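Local coordinates for dipeptide transport protein DPPA (Bacillus subtilis, PDB 1HI9) that hydrolyses the N-terminal residue of peptides containing D-amino acids, using two zinc ions per subunit, within the central chamber of a self-compartmentalizing homodecamer, at residues G11-P16 and T36-Y41; D17-F20 and G24-N27; S61-L66 and P84-E89; S116-V121 and V263-A268. One frame throughout, in Å; residues are numbered along the deposited sequence.

Interaction 1: G11-P16 and T36-Y41; sequences GISGLP and TEEANY
Glu38 swings its CG away from the backbone N (chi1 176°), and a bend at chi2 then turns the carboxylate from helix 28-48 to the loop at Ile12 and Ser13. The backbone amide of Ser13 is the main donor there: Ser13 N lies 3.3 Å from Glu38 OE1, with an N-H...O angle of 156°. It comes from the syn side of the carboxylate but 30° out of its plane, and it also bonds weakly to the second oxygen, Glu38 OE2. The Ser13 hydroxyl turns toward OE1 as well, although its modelled position is doubtful. On the OE2 side a water donates to both segments, 2.5 Å from Glu38 OE2 and 3.2 Å from Gly11 O, and so bridges the helix to the loop backbone. Ile12 lays its methyls against the carboxylate in van der Waals contact. Its CD1 reaches 3.4 Å from Glu38 OE2 and its CG2 lies 3.9 Å from Glu38 OE1, as the two side chains run past one another in opposite directions. The carboxylate is buried, yet it has company: Arg190 of helix 187-203 forms a salt bridge to OE1, which would be expected to stabilise the charged form. Lys174 hydrogen-bonds to Ile12 O and Leu15 O, the carbonyls at the two ends of a type II beta turn in which Gly14 has positive phi. The site is thus a buried glutamate that ties a turn to a helix, in the loop after strand 2-7 that also carries the zinc ligands Asp8 and Glu10.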
loop_
_atom_site.group_PDB
_atom_site.type_symbol
_atom_site.label_atom_id
_atom_site.label_comp_id
_atom_site.label_asym_id
_atom_site.label_seq_id
_atom_site.Cartn_x
_atom_site.Cartn_y
_atom_site.Cartn_z
ATOM N N GLY A 11 25.930 15.328 13.622
ATOM C CA GLY A 11 26.536 16.524 14.160
ATOM C C GLY A 11 26.622 17.677 13.182
ATOM O O GLY A 11 27.093 18.750 13.538
ATOM N N ILE A 12 26.177 17.477 11.944
ATOM C CA ILE A 12 26.223 18.550 10.962
ATOM C C ILE A 12 25.389 19.713 11.470
ATOM O O ILE A 12 24.394 19.531 12.189
ATOM C CB ILE A 12 25.685 18.095 9.601
ATOM C CG1 ILE A 12 26.626 17.056 9.007
ATOM C CG2 ILE A 12 25.551 19.277 8.667
ATOM C CD1 ILE A 12 28.043 17.540 8.817
ATOM N N SER A 13 25.791 20.915 11.088
ATOM C CA SER A 13 25.094 22.099 11.558
ATOM C C SER A 13 23.686 22.237 11.003
ATOM O O SER A 13 23.409 21.808 9.890
ATOM C CB SER A 13 25.911 23.341 11.233
ATOM O OG SER A 13 26.181 23.396 9.857
ATOM N N GLY A 14 22.801 22.819 11.806
ATOM C CA GLY A 14 21.428 23.024 11.389
ATOM C C GLY A 14 20.505 21.819 11.489
ATOM O O GLY A 14 19.286 21.982 11.502
ATOM N N LEU A 15 21.062 20.615 11.564
ATOM C CA LEU A 15 20.238 19.408 11.637
ATOM C C LEU A 15 19.787 19.077 13.074
ATOM O O LEU A 15 20.596 18.750 13.931
ATOM C CB LEU A 15 21.004 18.224 11.028
ATOM C CG LEU A 15 21.788 18.531 9.741
ATOM C CD1 LEU A 15 22.293 17.229 9.120
ATOM C CD2 LEU A 15 20.907 19.287 8.751
ATOM N N PRO A 16 18.478 19.163 13.344
ATOM C CA PRO A 16 17.932 18.881 14.675
ATOM C C PRO A 16 17.496 17.452 14.952
ATOM O O PRO A 16 17.598 16.981 16.085
ATOM C CB PRO A 16 16.755 19.834 14.759
ATOM C CG PRO A 16 16.221 19.772 13.361
ATOM C CD PRO A 16 17.484 19.857 12.509
ATOM N N THR A 36 27.327 18.219 2.610
ATOM C CA THR A 36 28.352 18.353 1.591
ATOM C C THR A 36 28.989 19.735 1.669
ATOM O O THR A 36 30.211 19.871 1.612
ATOM C CB THR A 36 27.764 18.127 0.194
ATOM O OG1 THR A 36 27.248 16.795 0.116
ATOM C CG2 THR A 36 28.833 18.314 -0.881
ATOM N N GLU A 37 28.166 20.763 1.827
ATOM C CA GLU A 37 28.695 22.112 1.911
ATOM C C GLU A 37 29.523 22.325 3.166
ATOM O O GLU A 37 30.539 23.019 3.121
ATOM C CB GLU A 37 27.557 23.120 1.819
ATOM C CG GLU A 37 26.911 23.086 0.446
ATOM C CD GLU A 37 25.829 24.114 0.274
ATOM O OE1 GLU A 37 24.895 24.146 1.111
ATOM O OE2 GLU A 37 25.912 24.887 -0.702
ATOM N N GLU A 38 29.102 21.717 4.273
ATOM C CA GLU A 38 29.833 21.835 5.528
ATOM C C GLU A 38 31.239 21.282 5.342
ATOM O O GLU A 38 32.211 21.888 5.773
ATOM C CB GLU A 38 29.123 21.066 6.650
ATOM C CG GLU A 38 29.895 21.063 7.968
ATOM C CD GLU A 38 28.988 21.237 9.188
ATOM O OE1 GLU A 38 28.143 22.153 9.185
ATOM O OE2 GLU A 38 29.127 20.473 10.162
ATOM N N ALA A 39 31.332 20.133 4.686
ATOM C CA ALA A 39 32.619 19.513 4.433
ATOM C C ALA A 39 33.482 20.395 3.526
ATOM O O ALA A 39 34.699 20.480 3.713
ATOM C CB ALA A 39 32.426 18.131 3.794
ATOM N N ASN A 40 32.858 21.044 2.543
ATOM C CA ASN A 40 33.604 21.901 1.635
ATOM C C ASN A 40 34.312 23.019 2.384
ATOM O O ASN A 40 35.443 23.366 2.049
ATOM C CB ASN A 40 32.698 22.489 0.546
ATOM C CG ASN A 40 32.315 21.463 -0.516
ATOM O OD1 ASN A 40 33.053 20.509 -0.779
ATOM N ND2 ASN A 40 31.166 21.670 -1.142
ATOM N N TYR A 41 33.670 23.573 3.408
ATOM C CA TYR A 41 34.317 24.645 4.156
ATOM C C TYR A 41 35.661 24.165 4.703
ATOM O O TYR A 41 36.677 24.850 4.566
ATOM C CB TYR A 41 33.432 25.128 5.304
ATOM C CG TYR A 41 32.293 26.010 4.866
ATOM C CD1 TYR A 41 30.980 25.568 4.955
ATOM C CD2 TYR A 41 32.526 27.302 4.397
ATOM C CE1 TYR A 41 29.921 26.388 4.599
ATOM C CE2 TYR A 41 31.472 28.134 4.032
ATOM C CZ TYR A 41 30.167 27.670 4.140
ATOM O OH TYR A 41 29.103 28.483 3.812
HETATM O O HOH W 1 29.966 19.398 12.245
#

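Interaction 2: D17-F20 and G24-N27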
loop_
_atom_site.group_PDB
_atom_site.type_symbol
_atom_site.label_atom_id
_atom_site.label_comp_id
_atom_site.label_asym_id
_atom_site.label_seq_id
_atom_site.Cartn_x
_atom_site.Cartn_y
_atom_site.Cartn_z
ATOM N N ASP A 17 16.998 16.763 13.930
ATOM C CA ASP A 17 16.504 15.398 14.121
ATOM C C ASP A 17 16.795 14.461 12.956
ATOM O O ASP A 17 17.401 14.860 11.970
ATOM C CB ASP A 17 15.002 15.444 14.404
ATOM C CG ASP A 17 14.231 16.189 13.329
ATOM O OD1 ASP A 17 13.589 17.213 13.655
ATOM O OD2 ASP A 17 14.264 15.745 12.157
ATOM N N ASP A 18 16.337 13.223 13.062
ATOM C CA ASP A 18 16.620 12.240 12.032
ATOM C C ASP A 18 15.905 12.420 10.695
ATOM O O ASP A 18 16.226 11.722 9.739
ATOM C CB ASP A 18 16.387 10.826 12.575
ATOM C CG ASP A 18 14.921 10.477 12.719
ATOM O OD1 ASP A 18 14.072 11.381 12.716
ATOM O OD2 ASP A 18 14.607 9.274 12.848
ATOM N N THR A 19 14.951 13.341 10.607
ATOM C CA THR A 19 14.285 13.560 9.336
ATOM C C THR A 19 15.315 14.147 8.359
ATOM O O THR A 19 15.098 14.144 7.155
ATOM C CB THR A 19 13.100 14.546 9.445
ATOM O OG1 THR A 19 13.587 15.862 9.736
ATOM C CG2 THR A 19 12.139 14.109 10.558
ATOM N N PHE A 20 16.429 14.653 8.889
ATOM C CA PHE A 20 17.491 15.218 8.072
ATOM C C PHE A 20 18.636 14.223 7.798
ATOM O O PHE A 20 19.480 14.483 6.946
ATOM C CB PHE A 20 18.102 16.461 8.741
ATOM C CG PHE A 20 17.197 17.662 8.782
ATOM C CD1 PHE A 20 16.164 17.737 9.704
ATOM C CD2 PHE A 20 17.386 18.726 7.899
ATOM C CE1 PHE A 20 15.332 18.842 9.756
ATOM C CE2 PHE A 20 16.554 19.842 7.944
ATOM C CZ PHE A 20 15.527 19.895 8.875
ATOM N N GLY A 24 15.493 7.724 4.165
ATOM C CA GLY A 24 14.091 7.491 3.872
ATOM C C GLY A 24 13.145 8.566 4.385
ATOM O O GLY A 24 11.933 8.382 4.315
ATOM N N LYS A 25 13.672 9.688 4.879
ATOM C CA LYS A 25 12.806 10.742 5.409
ATOM C C LYS A 25 12.802 12.072 4.661
ATOM O O LYS A 25 13.759 12.428 3.965
ATOM C CB LYS A 25 13.117 10.998 6.880
ATOM C CG LYS A 25 12.786 9.852 7.812
ATOM C CD LYS A 25 13.226 10.220 9.217
ATOM C CE LYS A 25 13.219 9.039 10.156
ATOM N NZ LYS A 25 11.851 8.589 10.427
ATOM N N ARG A 26 11.708 12.804 4.854
ATOM C CA ARG A 26 11.426 14.095 4.219
ATOM C C ARG A 26 12.510 15.160 4.098
ATOM O O ARG A 26 12.592 15.841 3.076
ATOM C CB ARG A 26 10.177 14.707 4.883
ATOM C CG ARG A 26 10.025 16.236 4.777
ATOM C CD ARG A 26 8.683 16.663 5.394
ATOM N NE ARG A 26 8.436 15.912 6.631
ATOM C CZ ARG A 26 8.668 16.358 7.865
ATOM N NH1 ARG A 26 9.147 17.585 8.055
ATOM N NH2 ARG A 26 8.447 15.555 8.905
ATOM N N ASN A 27 13.349 15.313 5.116
ATOM C CA ASN A 27 14.370 16.348 5.035
ATOM C C ASN A 27 15.764 15.876 4.706
ATOM O O ASN A 27 16.726 16.643 4.796
ATOM C CB ASN A 27 14.378 17.165 6.323
ATOM C CG ASN A 27 13.089 17.937 6.510
ATOM O OD1 ASN A 27 12.646 18.641 5.595
ATOM N ND2 ASN A 27 12.478 17.814 7.691
#
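Asn27 meets its neighbours in two quite different ways: its CB sits squarely over the face of the Phe20 ring, while its amide, tilted 27° from the ring plane, stays close to the ring atoms CE1 and CZ as ND2 bonds to Thr19. The CH-pi geometry is nearly ideal, with Asn27 CB 3.6 Å from the centroid of the Phe20 ring and 5° off the ring normal. Asn27 CG lies anti to the carbonyl carbon, a torsion that carries the amide alongside the Thr19 side chain, the two pointing the same way. There Asn27 ND2 donates to Thr19 OG1 over 3.0 Å at 173°, with the acceptor almost in the amide plane. The Thr19 hydroxyl passes the chain on, donating in turn to Asp17 OD2 at 2.5 Å, nearly along the C-O axis. That same oxygen accepts from Thr19 N at 2.9 Å through its anti lone pair, which defines an Asx turn at Asp17 and fixes the threonine that receives Asn27. The backbone bond from Asn27 N to Thr19 O is weak. Asn27 is at the N-cap position of helix 28-48, without a capping bond from its side chain. The contact closes the short loop just ahead of that helix. Lys25 runs across Thr19 toward Asp18: its CD packs 3.5 Å from Thr19 CA, and its CE comes close to the Asp18 carboxylate. The salt bridge beyond it, Lys25 NZ to Asp18 OD2, is long at 3.7 Å. A neighbouring subunit engages both ends of the polar chain, with its Arg32 donating to Asn27 OD1 and its Asn64 ND2 to Asp17 OD1.

Interaction 3: S61-L66 and P84-E89; sequences SKMNNL and PFSMVE
This is a small, buried van der Waals contact between two loops, one after strand 53-58 and one after strand 76-80, made by the methyl end of Met63 and the Ser86-Met87 corner; no hydrogen bond crosses it. Met63 runs extended beyond CG (chi2 162°, chi3 174°), so that only its terminal carbon does the touching. Met63 CE stops 3.2 Å from Ser86 OG. It also lies 4.2 Å from Met87 N and 4.3 Å from Met87 CG, the one apolar side-chain pair across the contact. The two strands that lead into these loops are parallel neighbours in the mixed sheet, and backbone hydrogen bonding joins Met63 to Gly80, the last residue of strand 76-80. Within the second loop, two backbone bonds, Val88 N to Phe85 O at 2.8 Å and Glu89 N to Ser86 O at 3.2 Å, hold the compact turn that presents Ser86 and Met87. Glu89 OE2 braces it further by accepting from Phe85 N at 2.9 Å. Met87 also touches the zinc ligands Asp8 and Glu133, which puts the contact beside the metal site, while Tyr258 of helix 254-268 packs against both Ser86 and Met87.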
loop_
_atom_site.group_PDB
_atom_site.type_symbol
_atom_site.label_atom_id
_atom_site.label_comp_id
_atom_site.label_asym_id
_atom_site.label_seq_id
_atom_site.Cartn_x
_atom_site.Cartn_y
_atom_site.Cartn_z
ATOM N N SER A 61 25.713 6.075 8.070
ATOM C CA SER A 61 24.778 5.077 7.555
ATOM C C SER A 61 25.287 4.313 6.317
ATOM O O SER A 61 26.258 3.557 6.413
ATOM C CB SER A 61 23.447 5.781 7.250
ATOM O OG SER A 61 22.406 4.868 6.940
ATOM N N LYS A 62 24.632 4.501 5.168
ATOM C CA LYS A 62 25.037 3.823 3.934
ATOM C C LYS A 62 26.225 4.516 3.297
ATOM O O LYS A 62 26.710 4.092 2.252
ATOM C CB LYS A 62 23.882 3.759 2.924
ATOM C CG LYS A 62 22.696 2.988 3.435
ATOM C CD LYS A 62 23.102 1.584 3.847
ATOM C CE LYS A 62 22.073 0.977 4.797
ATOM N NZ LYS A 62 22.445 -0.400 5.222
ATOM N N MET A 63 26.670 5.594 3.931
ATOM C CA MET A 63 27.831 6.360 3.486
ATOM C C MET A 63 27.814 6.777 2.015
ATOM O O MET A 63 28.846 6.807 1.343
ATOM C CB MET A 63 29.093 5.562 3.824
ATOM C CG MET A 63 29.151 5.219 5.308
ATOM S SD MET A 63 30.292 3.876 5.715
ATOM C CE MET A 63 30.236 3.896 7.501
ATOM N N ASN A 64 26.624 7.104 1.529
ATOM C CA ASN A 64 26.440 7.562 0.159
ATOM C C ASN A 64 25.668 8.885 0.227
ATOM O O ASN A 64 24.846 9.209 -0.645
ATOM C CB ASN A 64 25.668 6.516 -0.665
ATOM C CG ASN A 64 24.352 6.106 -0.018
ATOM O OD1 ASN A 64 23.871 6.756 0.921
ATOM N ND2 ASN A 64 23.751 5.033 -0.530
ATOM N N ASN A 65 25.970 9.649 1.276
ATOM C CA ASN A 65 25.323 10.931 1.560
ATOM C C ASN A 65 26.010 12.129 0.909
ATOM O O ASN A 65 25.361 12.963 0.276
ATOM C CB ASN A 65 25.278 11.152 3.074
ATOM C CG ASN A 65 24.871 9.912 3.825
ATOM O OD1 ASN A 65 23.717 9.504 3.768
ATOM N ND2 ASN A 65 25.826 9.289 4.525
ATOM N N LEU A 66 27.323 12.235 1.090
ATOM C CA LEU A 66 28.056 13.337 0.483
ATOM C C LEU A 66 27.810 13.281 -1.021
ATOM O O LEU A 66 27.889 12.213 -1.629
ATOM C CB LEU A 66 29.547 13.215 0.789
ATOM C CG LEU A 66 29.909 13.492 2.249
ATOM C CD1 LEU A 66 31.374 13.185 2.482
ATOM C CD2 LEU A 66 29.595 14.939 2.587
ATOM N N PRO A 84 36.107 -2.268 4.825
ATOM C CA PRO A 84 36.865 -2.961 5.874
ATOM C C PRO A 84 36.965 -2.184 7.201
ATOM O O PRO A 84 36.848 -2.777 8.281
ATOM C CB PRO A 84 38.221 -3.186 5.215
ATOM C CG PRO A 84 37.840 -3.425 3.786
ATOM C CD PRO A 84 36.802 -2.354 3.528
ATOM N N PHE A 85 37.167 -0.868 7.127
ATOM C CA PHE A 85 37.277 -0.070 8.343
ATOM C C PHE A 85 36.247 1.045 8.527
ATOM O O PHE A 85 36.511 2.047 9.181
ATOM C CB PHE A 85 38.712 0.466 8.509
ATOM C CG PHE A 85 39.719 -0.617 8.765
ATOM C CD1 PHE A 85 40.380 -1.236 7.705
ATOM C CD2 PHE A 85 39.922 -1.099 10.052
ATOM C CE1 PHE A 85 41.220 -2.328 7.925
ATOM C CE2 PHE A 85 40.757 -2.185 10.282
ATOM C CZ PHE A 85 41.406 -2.804 9.218
ATOM N N SER A 86 35.076 0.840 7.934
ATOM C CA SER A 86 33.937 1.737 8.065
ATOM C C SER A 86 34.259 3.228 8.110
ATOM O O SER A 86 34.711 3.795 7.113
ATOM C CB SER A 86 33.136 1.330 9.317
ATOM O OG SER A 86 31.904 2.029 9.433
ATOM N N MET A 87 34.009 3.852 9.263
ATOM C CA MET A 87 34.247 5.277 9.454
ATOM C C MET A 87 35.694 5.755 9.285
ATOM O O MET A 87 35.925 6.943 9.063
ATOM C CB MET A 87 33.721 5.706 10.824
ATOM C CG MET A 87 32.245 5.438 11.008
ATOM S SD MET A 87 31.564 6.109 12.543
ATOM C CE MET A 87 31.370 7.817 12.114
ATOM N N VAL A 88 36.666 4.853 9.398
ATOM C CA VAL A 88 38.058 5.256 9.228
ATOM C C VAL A 88 38.737 4.582 8.032
ATOM O O VAL A 88 39.959 4.478 7.973
ATOM C CB VAL A 88 38.898 5.015 10.525
ATOM C CG1 VAL A 88 38.560 6.084 11.554
ATOM C CG2 VAL A 88 38.621 3.626 11.100
ATOM N N GLU A 89 37.929 4.133 7.078
ATOM C CA GLU A 89 38.434 3.508 5.867
ATOM C C GLU A 89 39.330 4.489 5.107
ATOM O O GLU A 89 38.976 5.656 4.913
ATOM C CB GLU A 89 37.276 3.092 4.961
ATOM C CG GLU A 89 37.740 2.513 3.646
ATOM C CD GLU A 89 38.498 1.209 3.835
ATOM O OE1 GLU A 89 39.352 0.886 2.970
ATOM O OE2 GLU A 89 38.234 0.504 4.842
#

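Interaction 4: S116-V121 and V263-A268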
loop_
_atom_site.group_PDB
_atom_site.type_symbol
_atom_site.label_atom_id
_atom_site.label_comp_id
_atom_site.label_asym_id
_atom_site.label_seq_id
_atom_site.Cartn_x
_atom_site.Cartn_y
_atom_site.Cartn_z
ATOM N N SER A 116 25.962 5.217 19.308
ATOM C CA SER A 116 27.262 4.664 18.937
ATOM C C SER A 116 27.093 3.534 17.919
ATOM O O SER A 116 26.788 2.405 18.294
ATOM C CB SER A 116 27.988 4.121 20.172
ATOM O OG SER A 116 28.256 5.145 21.101
ATOM N N MET A 117 27.302 3.855 16.643
ATOM C CA MET A 117 27.174 2.915 15.523
ATOM C C MET A 117 25.738 2.440 15.286
ATOM O O MET A 117 25.170 2.703 14.233
ATOM C CB MET A 117 28.100 1.715 15.712
ATOM C CG MET A 117 29.588 2.059 15.632
ATOM S SD MET A 117 30.078 2.942 14.104
ATOM C CE MET A 117 29.990 1.625 12.873
ATOM N N ILE A 118 25.154 1.733 16.250
ATOM C CA ILE A 118 23.774 1.260 16.109
ATOM C C ILE A 118 22.986 1.663 17.344
ATOM O O ILE A 118 23.569 1.923 18.395
ATOM C CB ILE A 118 23.713 -0.269 15.966
ATOM C CG1 ILE A 118 24.355 -0.921 17.192
ATOM C CG2 ILE A 118 24.427 -0.697 14.696
ATOM C CD1 ILE A 118 24.101 -2.402 17.296
ATOM N N PHE A 119 21.664 1.712 17.214
ATOM C CA PHE A 119 20.800 2.093 18.328
ATOM C C PHE A 119 20.966 1.147 19.505
ATOM O O PHE A 119 20.799 1.539 20.660
ATOM C CB PHE A 119 19.331 2.094 17.883
ATOM C CG PHE A 119 19.000 3.169 16.876
ATOM C CD1 PHE A 119 18.223 2.875 15.749
ATOM C CD2 PHE A 119 19.447 4.477 17.059
ATOM C CE1 PHE A 119 17.906 3.863 14.814
ATOM C CE2 PHE A 119 19.139 5.476 16.134
ATOM C CZ PHE A 119 18.363 5.167 15.010
ATOM N N GLY A 120 21.315 -0.099 19.204
ATOM C CA GLY A 120 21.463 -1.095 20.247
ATOM C C GLY A 120 22.614 -1.009 21.237
ATOM O O GLY A 120 22.581 -1.692 22.262
ATOM N N VAL A 121 23.636 -0.203 20.974
ATOM C CA VAL A 121 24.732 -0.162 21.931
ATOM C C VAL A 121 24.577 0.950 22.953
ATOM O O VAL A 121 24.123 2.059 22.636
ATOM C CB VAL A 121 26.118 0.000 21.262
ATOM C CG1 VAL A 121 26.247 -0.931 20.071
ATOM C CG2 VAL A 121 26.341 1.437 20.866
ATOM N N VAL A 263 31.378 -6.344 13.267
ATOM C CA VAL A 263 30.647 -7.604 13.228
ATOM C C VAL A 263 29.658 -7.762 14.387
ATOM O O VAL A 263 28.496 -8.096 14.160
ATOM C CB VAL A 263 31.622 -8.796 13.225
ATOM C CG1 VAL A 263 30.851 -10.105 13.300
ATOM C CG2 VAL A 263 32.457 -8.754 11.954
ATOM N N MET A 264 30.122 -7.536 15.617
ATOM C CA MET A 264 29.270 -7.649 16.797
ATOM C C MET A 264 28.067 -6.717 16.742
ATOM O O MET A 264 26.966 -7.117 17.111
ATOM C CB MET A 264 30.073 -7.369 18.071
ATOM C CG MET A 264 30.950 -8.537 18.538
ATOM S SD MET A 264 32.011 -8.087 19.977
ATOM C CE MET A 264 33.478 -7.814 19.150
ATOM N N THR A 265 28.260 -5.479 16.296
ATOM C CA THR A 265 27.131 -4.564 16.210
ATOM C C THR A 265 26.215 -4.985 15.057
ATOM O O THR A 265 24.990 -4.866 15.145
ATOM C CB THR A 265 27.599 -3.089 16.007
ATOM O OG1 THR A 265 28.445 -2.980 14.843
ATOM C CG2 THR A 265 28.356 -2.615 17.227
ATOM N N GLU A 266 26.813 -5.479 13.976
ATOM C CA GLU A 266 26.033 -5.927 12.825
ATOM C C GLU A 266 25.110 -7.081 13.253
ATOM O O GLU A 266 23.953 -7.163 12.839
ATOM C CB GLU A 266 26.958 -6.400 11.695
ATOM C CG GLU A 266 26.223 -6.692 10.402
ATOM C CD GLU A 266 25.628 -5.435 9.785
ATOM O OE1 GLU A 266 24.670 -5.554 9.007
ATOM O OE2 GLU A 266 26.118 -4.322 10.071
ATOM N N LEU A 267 25.631 -7.972 14.088
ATOM C CA LEU A 267 24.845 -9.093 14.574
ATOM C C LEU A 267 23.748 -8.597 15.502
ATOM O O LEU A 267 22.603 -9.060 15.446
ATOM C CB LEU A 267 25.729 -10.080 15.331
ATOM C CG LEU A 267 26.773 -10.829 14.497
ATOM C CD1 LEU A 267 27.782 -11.501 15.402
ATOM C CD2 LEU A 267 26.075 -11.850 13.610
ATOM N N ALA A 268 24.101 -7.657 16.364
ATOM C CA ALA A 268 23.152 -7.114 17.320
ATOM C C ALA A 268 21.996 -6.421 16.613
ATOM O O ALA A 268 20.870 -6.427 17.102
ATOM C CB ALA A 268 23.864 -6.140 18.266
#
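Apolar contacts carry this interface, and Ile118 supplies the larger share. Its CG1 stands between the backbone N and the carbonyl carbon (chi1 59°) and the chain then runs out along chi2 168°, which sends CD1 into the groove between Thr265 and Ala268, residues three apart on helix 254-268. Ile118 CD1 is 3.8 Å from Thr265 CB and 3.9 Å from Ala268 CB. Next to it, Val121 CG1 meets Thr265 CG2 at 3.9 Å, so the two branched side chains of the loop grip different parts of one threonine. Where carbon meets polar backbone, Ile118 CD1 lies 3.4 Å from Thr265 O, a van der Waals approach. Hydrogen bonds do not cross between the segments. Thr265 OG1 turns back to Met261 O in its own helix, with Leu262 O also in bonding range, while CG2 meets Val121. Nearby, Met117 N bonds to the zinc ligand Glu133. A type I beta turn from Ile118 to Val121 leads the chain into strand 121-126. The contact therefore seats the final helix of the chain against the entry to the antiparallel sheet, where segment 116-121 directly follows the nucleophile His115.

From the N terminus, the chain leaves strand 2-7 and enters the loop that interaction 1 closes by joining 11-16 to helix 28-48. Interaction 2 is nested inside that loop, shaping the approach to the helix, and the two touch through Leu15 and Phe20. Interaction 3 opens only after interaction 1 has closed; it links the loops following strands 53-58 and 76-80, and touches interaction 1 where Thr36 meets Leu66. Interaction 4 comes last and spans the longest stretch. It touches interaction 3 through Met87 and Met117. No pair crosses: interactions 1 to 3 tie together loops and the helix around the mixed sheet, and interaction 4 joins the last helix to the entry of the antiparallel sheet.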